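Local atomic coordinates of UPF0135 protein SA1388 (Staphylococcus aureus subsp. aureus, PDB entry 3LNL), a protein that is of unknown function but binds zinc in a dinuclear metal centre and forms a toroid-shaped hexamer of the GTP cyclohydrolase I type 2/NIF3 family. Residues S25-G30 with M101-D106; L44-C49 with N63-H68. The protein carries 2 engineered substitutions. One frame throughout, in Å; residues are numbered along the deposited sequence.

Contact 1 (S25-G30 with M101-D106); sequences SWDNVG and MHTNLD. With ZN (zinc ion), chain G.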
ATOM      1  N   SER B  25       6.438   7.581 -16.006  1.00 20.80           N
ATOM      2  CA  SER B  25       7.221   7.920 -14.818  1.00 21.10           C
ATOM      3  C   SER B  25       8.045   6.757 -14.279  1.00 20.83           C
ATOM      4  O   SER B  25       9.056   6.980 -13.648  1.00 20.54           O
ATOM      5  CB  SER B  25       6.296   8.425 -13.702  1.00 22.36           C
ATOM      6  OG  SER B  25       5.425   7.372 -13.338  1.00 24.99           O
ATOM      7  N   TRP B  26       7.658   5.514 -14.574  1.00 20.39           N
ATOM      8  CA  TRP B  26       8.490   4.351 -14.239  1.00 19.55           C
ATOM      9  C   TRP B  26       9.687   4.130 -15.194  1.00 18.88           C
ATOM     10  O   TRP B  26      10.510   3.285 -14.920  1.00 17.26           O
ATOM     11  CB  TRP B  26       7.658   3.043 -14.186  1.00 21.34           C
ATOM     12  CG  TRP B  26       6.820   2.824 -15.405  1.00 21.11           C
ATOM     13  CD1 TRP B  26       5.484   3.100 -15.536  1.00 21.48           C
ATOM     14  CD2 TRP B  26       7.258   2.309 -16.683  1.00 22.64           C
ATOM     15  NE1 TRP B  26       5.071   2.810 -16.837  1.00 23.07           N
ATOM     16  CE2 TRP B  26       6.129   2.315 -17.548  1.00 23.33           C
ATOM     17  CE3 TRP B  26       8.468   1.857 -17.172  1.00 23.19           C
ATOM     18  CZ2 TRP B  26       6.200   1.906 -18.861  1.00 24.90           C
ATOM     19  CZ3 TRP B  26       8.534   1.435 -18.502  1.00 25.39           C
ATOM     20  CH2 TRP B  26       7.396   1.457 -19.321  1.00 25.40           C
ATOM     21  N   ASP B  27       9.734   4.824 -16.340  1.00 16.17           N
ATOM     22  CA  ASP B  27      10.696   4.511 -17.380  1.00 15.31           C
ATOM     23  C   ASP B  27      12.070   5.113 -17.016  1.00 15.68           C
ATOM     24  O   ASP B  27      12.189   5.901 -16.049  1.00 16.51           O
ATOM     25  CB  ASP B  27      10.195   5.092 -18.702  1.00 15.33           C
ATOM     26  CG  ASP B  27      10.723   4.390 -19.911  1.00 13.87           C
ATOM     27  OD1 ASP B  27      11.586   3.495 -19.811  1.00 15.11           O
ATOM     28  OD2 ASP B  27      10.264   4.788 -21.027  1.00 13.22           O
ATOM     29  N   ASN B  28      13.092   4.692 -17.741  1.00 14.57           N
ATOM     30  CA  ASN B  28      14.436   5.204 -17.577  1.00 14.65           C
ATOM     31  C   ASN B  28      14.941   5.707 -18.915  1.00 13.59           C
ATOM     32  O   ASN B  28      15.386   4.917 -19.753  1.00 15.94           O
ATOM     33  CB  ASN B  28      15.319   4.116 -17.009  1.00 13.88           C
ATOM     34  CG  ASN B  28      16.631   4.664 -16.471  1.00 18.14           C
ATOM     35  OD1 ASN B  28      16.667   5.775 -15.989  1.00 17.16           O
ATOM     36  ND2 ASN B  28      17.715   3.907 -16.610  1.00 16.62           N
ATOM     37  N   VAL B  29      14.846   7.021 -19.141  1.00 13.39           N
ATOM     38  CA  VAL B  29      15.123   7.596 -20.469  1.00 12.99           C
ATOM     39  C   VAL B  29      16.175   8.675 -20.440  1.00 13.90           C
ATOM     40  O   VAL B  29      16.529   9.202 -19.369  1.00 13.30           O
ATOM     41  CB  VAL B  29      13.839   8.098 -21.203  1.00 13.59           C
ATOM     42  CG1 VAL B  29      12.875   6.922 -21.504  1.00 12.12           C
ATOM     43  CG2 VAL B  29      13.125   9.185 -20.428  1.00 13.47           C
ATOM     44  N   GLY B  30      16.731   8.977 -21.605  1.00 12.25           N
ATOM     45  CA  GLY B  30      17.731  10.008 -21.703  1.00 12.12           C
ATOM     46  C   GLY B  30      19.132   9.453 -21.770  1.00 11.36           C
ATOM     47  O   GLY B  30      19.347   8.327 -22.237  1.00 12.96           O
ATOM     48  N   MET B 101      15.704   6.389 -25.867  1.00 12.93           N
ATOM     49  CA  MET B 101      14.456   7.069 -26.221  1.00 13.03           C
ATOM     50  C   MET B 101      13.398   5.997 -26.202  1.00 12.90           C
ATOM     51  O   MET B 101      13.109   5.362 -27.254  1.00 11.57           O
ATOM     52  CB  MET B 101      14.606   7.747 -27.602  1.00 12.31           C
ATOM     53  CG  MET B 101      15.598   8.956 -27.581  1.00 15.28           C
ATOM     54  SD  MET B 101      15.719   9.629 -29.243  1.00 16.65           S
ATOM     55  CE  MET B 101      14.223  10.661 -29.276  1.00 14.60           C
ATOM     56  N   HIS B 102      12.830   5.778 -24.996  1.00 12.47           N
ATOM     57  CA  HIS B 102      11.967   4.646 -24.780  1.00 12.44           C
ATOM     58  C   HIS B 102      10.498   5.027 -24.895  1.00 13.55           C
ATOM     59  O   HIS B 102      10.057   5.331 -26.005  1.00 13.59           O
ATOM     60  CB  HIS B 102      12.286   3.915 -23.489  1.00 12.71           C
ATOM     61  CG  HIS B 102      11.618   2.589 -23.393  1.00 11.30           C
ATOM     62  ND1 HIS B 102      11.163   2.064 -22.197  1.00 11.97           N
ATOM     63  CD2 HIS B 102      11.275   1.702 -24.360  1.00 11.66           C
ATOM     64  CE1 HIS B 102      10.591   0.887 -22.436  1.00 13.56           C
ATOM     65  NE2 HIS B 102      10.632   0.650 -23.739  1.00 12.71           N
ATOM     66  N   THR B 103       9.747   5.098 -23.788  1.00 12.74           N
ATOM     67  CA  THR B 103       8.318   5.327 -23.937  1.00 12.16           C
ATOM     68  C   THR B 103       8.012   6.733 -24.507  1.00 13.12           C
ATOM     69  O   THR B 103       6.986   6.881 -25.120  1.00 13.81           O
ATOM     70  CB  THR B 103       7.493   5.026 -22.676  1.00 12.36           C
ATOM     71  OG1 THR B 103       7.934   5.842 -21.590  1.00 12.05           O
ATOM     72  CG2 THR B 103       7.571   3.511 -22.299  1.00 12.09           C
ATOM     73  N   ASN B 104       8.892   7.740 -24.360  1.00 12.62           N
ATOM     74  CA  ASN B 104       8.729   8.980 -25.156  1.00 12.65           C
ATOM     75  C   ASN B 104       8.610   8.753 -26.666  1.00 11.70           C
ATOM     76  O   ASN B 104       7.827   9.414 -27.353  1.00 11.13           O
ATOM     77  CB  ASN B 104       9.749  10.109 -24.804  1.00 12.74           C
ATOM     78  CG  ASN B 104      11.191   9.659 -24.879  1.00 15.50           C
ATOM     79  OD1 ASN B 104      11.532   8.512 -24.515  1.00 13.23           O
ATOM     80  ND2 ASN B 104      12.062  10.555 -25.394  1.00 10.86           N
ATOM     81  N   LEU B 105       9.329   7.780 -27.188  1.00 11.90           N
ATOM     82  CA  LEU B 105       9.196   7.455 -28.608  1.00 12.11           C
ATOM     83  C   LEU B 105       7.965   6.594 -28.897  1.00 12.35           C
ATOM     84  O   LEU B 105       7.421   6.692 -29.988  1.00 13.39           O
ATOM     85  CB  LEU B 105      10.474   6.772 -29.111  1.00 12.47           C
ATOM     86  CG  LEU B 105      10.648   6.688 -30.618  1.00 12.06           C
ATOM     87  CD1 LEU B 105      10.951   8.073 -31.231  1.00 11.02           C
ATOM     88  CD2 LEU B 105      11.797   5.652 -30.868  1.00 12.74           C
ATOM     89  N   ASP B 106       7.522   5.769 -27.931  1.00 13.59           N
ATOM     90  CA  ASP B 106       6.270   4.990 -28.076  1.00 13.99           C
ATOM     91  C   ASP B 106       5.046   5.884 -28.207  1.00 13.53           C
ATOM     92  O   ASP B 106       4.071   5.491 -28.854  1.00 13.19           O
ATOM     93  CB  ASP B 106       6.053   3.992 -26.916  1.00 13.64           C
ATOM     94  CG  ASP B 106       6.991   2.790 -27.008  1.00 16.84           C
ATOM     95  OD1 ASP B 106       7.045   2.225 -28.140  1.00 13.00           O
ATOM     96  OD2 ASP B 106       7.648   2.421 -25.978  1.00 14.55           O
TER
HETATM   97 ZN    ZN G 402       8.189   0.567 -27.254  0.50 23.93          ZN
HETATM   98  O   HOH W   1       9.104  -0.466 -25.687  1.00 12.36           O
HETATM   99  O   HOH W   2       6.554  -0.634 -26.425  1.00 12.58           O
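D27 and H102 both turn CG anti to the backbone N (chi1 -155° and -167°), which brings the carboxylate and the imidazole together between the two segments. The result is a His-carboxylate hydrogen bond in the second shell of the NIF3 dinuclear zinc site. H102 ND1 donates to D27 OD1 over 2.8 Å; the acceptor lies in the ring plane, while the carboxylate, met on its syn side, is turned 72° from the imidazole. The backbone N of N28 reaches the same OD1 from the opposite face of the carboxylate. D27 OD2 is taken by T103, whose OG1 donates at 2.6 Å from the anti side and whose backbone N approaches nearly along the C-O axis at 2.8 Å. Four donors therefore fix the rotation of the carboxylate, which in turn sets the imidazole. T103 OG1 also accepts from the backbone N of E24. T103 CG2 lies over the rim of one face of the H102 ring and meets W26 CH2 at 3.6 Å, so one methyl bridges indole and imidazole. Beside these bonds, V29 CG1 packs on H102 CB at 3.7 Å and also touches N104 OD1; N104 ND2 is held by the carbonyl of V18. H102 occupies the N-cap position, and its carbonyl O accepts from the backbone N atoms of L105 and D106 at the start of helix 103-106. D106 grips the zinc ion with both carboxylate oxygens, alongside H68 and E333. The other ring nitrogen, H102 NE2, lies 2.7 Å from water 1, itself a ligand of that zinc.

Contact 2 (L44-C49 with N63-H68); sequences LTALDC and NTIISH. With ZN (zinc ion), chain G.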
ATOM      1  N   LEU B  44      24.467   5.704 -34.063  1.00 12.45           N
ATOM      2  CA  LEU B  44      23.925   4.424 -34.403  1.00 12.08           C
ATOM      3  C   LEU B  44      22.649   4.227 -33.661  1.00 12.26           C
ATOM      4  O   LEU B  44      22.648   4.255 -32.412  1.00 12.31           O
ATOM      5  CB  LEU B  44      24.906   3.313 -34.018  1.00 11.79           C
ATOM      6  CG  LEU B  44      24.641   1.901 -34.516  1.00 12.83           C
ATOM      7  CD1 LEU B  44      24.709   1.844 -36.076  1.00 14.62           C
ATOM      8  CD2 LEU B  44      25.677   0.965 -33.831  1.00 11.44           C
ATOM      9  N   THR B  45      21.559   4.014 -34.399  1.00 11.84           N
ATOM     10  CA  THR B  45      20.264   3.665 -33.778  1.00 12.10           C
ATOM     11  C   THR B  45      20.058   2.145 -33.601  1.00 12.82           C
ATOM     12  O   THR B  45      20.556   1.343 -34.393  1.00 12.03           O
ATOM     13  CB  THR B  45      19.070   4.263 -34.557  1.00 12.30           C
ATOM     14  OG1 THR B  45      18.925   3.591 -35.833  1.00 11.66           O
ATOM     15  CG2 THR B  45      19.257   5.794 -34.746  1.00 11.58           C
ATOM     16  N   ALA B  46      19.350   1.774 -32.521  1.00 13.11           N
ATOM     17  CA  ALA B  46      19.239   0.393 -32.121  1.00 13.97           C
ATOM     18  C   ALA B  46      17.893   0.190 -31.399  1.00 13.94           C
ATOM     19  O   ALA B  46      17.349   1.161 -30.854  1.00 13.53           O
ATOM     20  CB  ALA B  46      20.403   0.036 -31.203  1.00 13.60           C
ATOM     21  N   LEU B  47      17.378  -1.048 -31.396  1.00 11.72           N
ATOM     22  CA  LEU B  47      16.244  -1.366 -30.547  1.00 12.00           C
ATOM     23  C   LEU B  47      16.761  -1.685 -29.141  1.00 11.19           C
ATOM     24  O   LEU B  47      16.370  -1.034 -28.142  1.00 12.49           O
ATOM     25  CB  LEU B  47      15.430  -2.548 -31.133  1.00 11.89           C
ATOM     26  CG  LEU B  47      14.334  -3.179 -30.298  1.00 12.71           C
ATOM     27  CD1 LEU B  47      13.288  -2.083 -29.934  1.00 14.44           C
ATOM     28  CD2 LEU B  47      13.660  -4.387 -31.015  1.00  8.39           C
ATOM     29  N   ASP B  48      17.631  -2.684 -29.065  1.00 11.01           N
ATOM     30  CA  ASP B  48      18.289  -3.111 -27.861  1.00 11.98           C
ATOM     31  C   ASP B  48      19.784  -2.925 -28.119  1.00 12.82           C
ATOM     32  O   ASP B  48      20.293  -3.347 -29.182  1.00 11.87           O
ATOM     33  CB  ASP B  48      18.047  -4.596 -27.586  1.00 12.56           C
ATOM     34  CG  ASP B  48      16.632  -4.856 -27.047  1.00 15.11           C
ATOM     35  OD1 ASP B  48      16.338  -4.356 -25.963  1.00 17.69           O
ATOM     36  OD2 ASP B  48      15.872  -5.588 -27.690  1.00 14.49           O
ATOM     37  N   CYS B  49      20.464  -2.336 -27.129  1.00 12.45           N
ATOM     38  CA  CYS B  49      21.925  -2.123 -27.211  1.00 12.13           C
ATOM     39  C   CYS B  49      22.639  -3.371 -26.711  1.00 12.34           C
ATOM     40  O   CYS B  49      22.962  -3.458 -25.531  1.00 12.87           O
ATOM     41  CB  CYS B  49      22.336  -0.953 -26.366  1.00 12.49           C
ATOM     42  SG  CYS B  49      24.121  -0.601 -26.561  1.00 14.92           S
ATOM     43  N   ASN B  63      30.511   7.197 -31.595  1.00 12.86           N
ATOM     44  CA  ASN B  63      30.613   7.192 -30.136  1.00 12.16           C
ATOM     45  C   ASN B  63      29.286   7.398 -29.454  1.00 11.98           C
ATOM     46  O   ASN B  63      29.252   7.571 -28.232  1.00 13.33           O
ATOM     47  CB  ASN B  63      31.663   8.197 -29.637  1.00 11.86           C
ATOM     48  CG  ASN B  63      31.186   9.622 -29.757  1.00 12.92           C
ATOM     49  OD1 ASN B  63      30.200   9.863 -30.422  1.00 10.48           O
ATOM     50  ND2 ASN B  63      31.884  10.573 -29.123  1.00 10.27           N
ATOM     51  N   THR B  64      28.188   7.319 -30.206  1.00 11.71           N
ATOM     52  CA  THR B  64      26.856   7.532 -29.645  1.00 11.32           C
ATOM     53  C   THR B  64      25.886   6.503 -30.186  1.00 12.86           C
ATOM     54  O   THR B  64      25.787   6.315 -31.432  1.00 12.35           O
ATOM     55  CB  THR B  64      26.348   8.956 -29.960  1.00 13.09           C
ATOM     56  OG1 THR B  64      27.318   9.895 -29.497  1.00 12.17           O
ATOM     57  CG2 THR B  64      24.958   9.266 -29.307  1.00  8.72           C
ATOM     58  N   ILE B  65      25.178   5.842 -29.253  1.00 11.55           N
ATOM     59  CA  ILE B  65      24.142   4.893 -29.580  1.00 11.91           C
ATOM     60  C   ILE B  65      22.875   5.443 -28.990  1.00 12.04           C
ATOM     61  O   ILE B  65      22.859   5.821 -27.814  1.00 12.99           O
ATOM     62  CB  ILE B  65      24.432   3.455 -29.059  1.00 12.29           C
ATOM     63  CG1 ILE B  65      25.734   2.950 -29.705  1.00 12.21           C
ATOM     64  CG2 ILE B  65      23.224   2.444 -29.315  1.00  8.88           C
ATOM     65  CD1 ILE B  65      26.317   1.655 -29.108  1.00 10.87           C
ATOM     66  N   ILE B  66      21.823   5.506 -29.816  1.00 11.39           N
ATOM     67  CA  ILE B  66      20.482   5.758 -29.328  1.00 11.98           C
ATOM     68  C   ILE B  66      19.627   4.473 -29.477  1.00 12.84           C
ATOM     69  O   ILE B  66      19.352   4.017 -30.596  1.00 12.07           O
ATOM     70  CB  ILE B  66      19.778   6.880 -30.102  1.00 11.47           C
ATOM     71  CG1 ILE B  66      20.561   8.185 -30.047  1.00 12.61           C
ATOM     72  CG2 ILE B  66      18.332   7.106 -29.453  1.00  9.79           C
ATOM     73  CD1 ILE B  66      19.983   9.312 -30.926  1.00 14.24           C
ATOM     74  N   SER B  67      19.209   3.899 -28.353  1.00 12.95           N
ATOM     75  CA  SER B  67      18.390   2.712 -28.370  1.00 13.46           C
ATOM     76  C   SER B  67      16.970   3.078 -27.965  1.00 13.31           C
ATOM     77  O   SER B  67      16.744   4.136 -27.374  1.00 14.59           O
ATOM     78  CB  SER B  67      18.959   1.624 -27.425  1.00 13.39           C
ATOM     79  OG  SER B  67      18.781   1.986 -26.044  1.00 14.06           O
ATOM     80  N   HIS B  68      16.021   2.215 -28.323  1.00 12.94           N
ATOM     81  CA  HIS B  68      14.672   2.339 -27.830  1.00 13.30           C
ATOM     82  C   HIS B  68      14.604   1.795 -26.399  1.00 12.33           C
ATOM     83  O   HIS B  68      14.239   2.510 -25.468  1.00 13.54           O
ATOM     84  CB  HIS B  68      13.687   1.600 -28.724  1.00 13.37           C
ATOM     85  CG  HIS B  68      12.264   1.744 -28.306  1.00 12.48           C
ATOM     86  ND1 HIS B  68      11.716   2.947 -27.927  1.00 12.13           N
ATOM     87  CD2 HIS B  68      11.271   0.833 -28.203  1.00 15.46           C
ATOM     88  CE1 HIS B  68      10.431   2.778 -27.671  1.00 15.27           C
ATOM     89  NE2 HIS B  68      10.157   1.484 -27.713  1.00 15.16           N
TER
HETATM   90 ZN    ZN G 402       8.189   0.567 -27.254  0.50 23.93          ZN
HETATM   91  O   HOH W   1       9.104  -0.466 -25.687  1.00 12.36           O
HETATM   92  O   HOH W   2       6.554  -0.634 -26.425  1.00 12.58           O
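L47 lays CD1 against H68, 3.9 Å from CB and equally far from CD2, meeting the imidazole at its edge and in its plane. The two backbones run parallel in a beta-alpha-beta unit, strand 43-46, helix 51-60 and strand 64-67. Backbone bonds zip the strands together: L44 N to T64 O, I66 N to L44 O, A46 N to I66 O and H68 N to A46 O, each 3.0 Å long. A weak bond from H68 N to L47 O, 3.3 Å, is added. Between them, CA-H...O contacts reach three of these carbonyls, those of L44, A46 and I66, the shortest from S67 CA to A46 O at 3.1 Å. With CG anti to the backbone N (chi1 -177°), H68 carries its ring away from the paired backbones, where NE2 binds the zinc ion at 2.2 Å; the other ring nitrogen, ND1, is hydrogen-bonded to the carbonyl of M101. On the face carrying L44, A46, I65 and S67, I65 sets CG2 4.2 Å from A46 CB and extends CD1 to C49 SG, 4.0 Å away. Helix 51-60 covers this face, through V53 and E56 on L44, V54 on C49 and A57 on I65, while helix 336-350 packs on T45 and I66 from the other; strand 97-100 lies beyond strand 64-67, and strand 357-359 flanks strand 43-46.

Contact 2 is nested within the chain loop closed by contact 1: the segments run 25-30, 44-49, 63-68, 101-106. Their centres lie about 14 Å apart. Contact 2 lies within a mixed sheet of order 30-32, 97-100, 64-67, 43-46, 357-359, and contact 1 joins the segments that adjoin its strands 30-32 and 97-100. Segment 25-30 leads into strand 30-32, antiparallel to 97-100 and outermost within this chain, whereas 101-106 follows strand 97-100, next to strand 64-67. There the backbone N of M101 probably bonds to the carbonyl of S67. H68, after strand 64-67, and D106, on the short helix that follows strand 97-100, thus reach the same zinc ion, which E333, from much later in the chain, also binds.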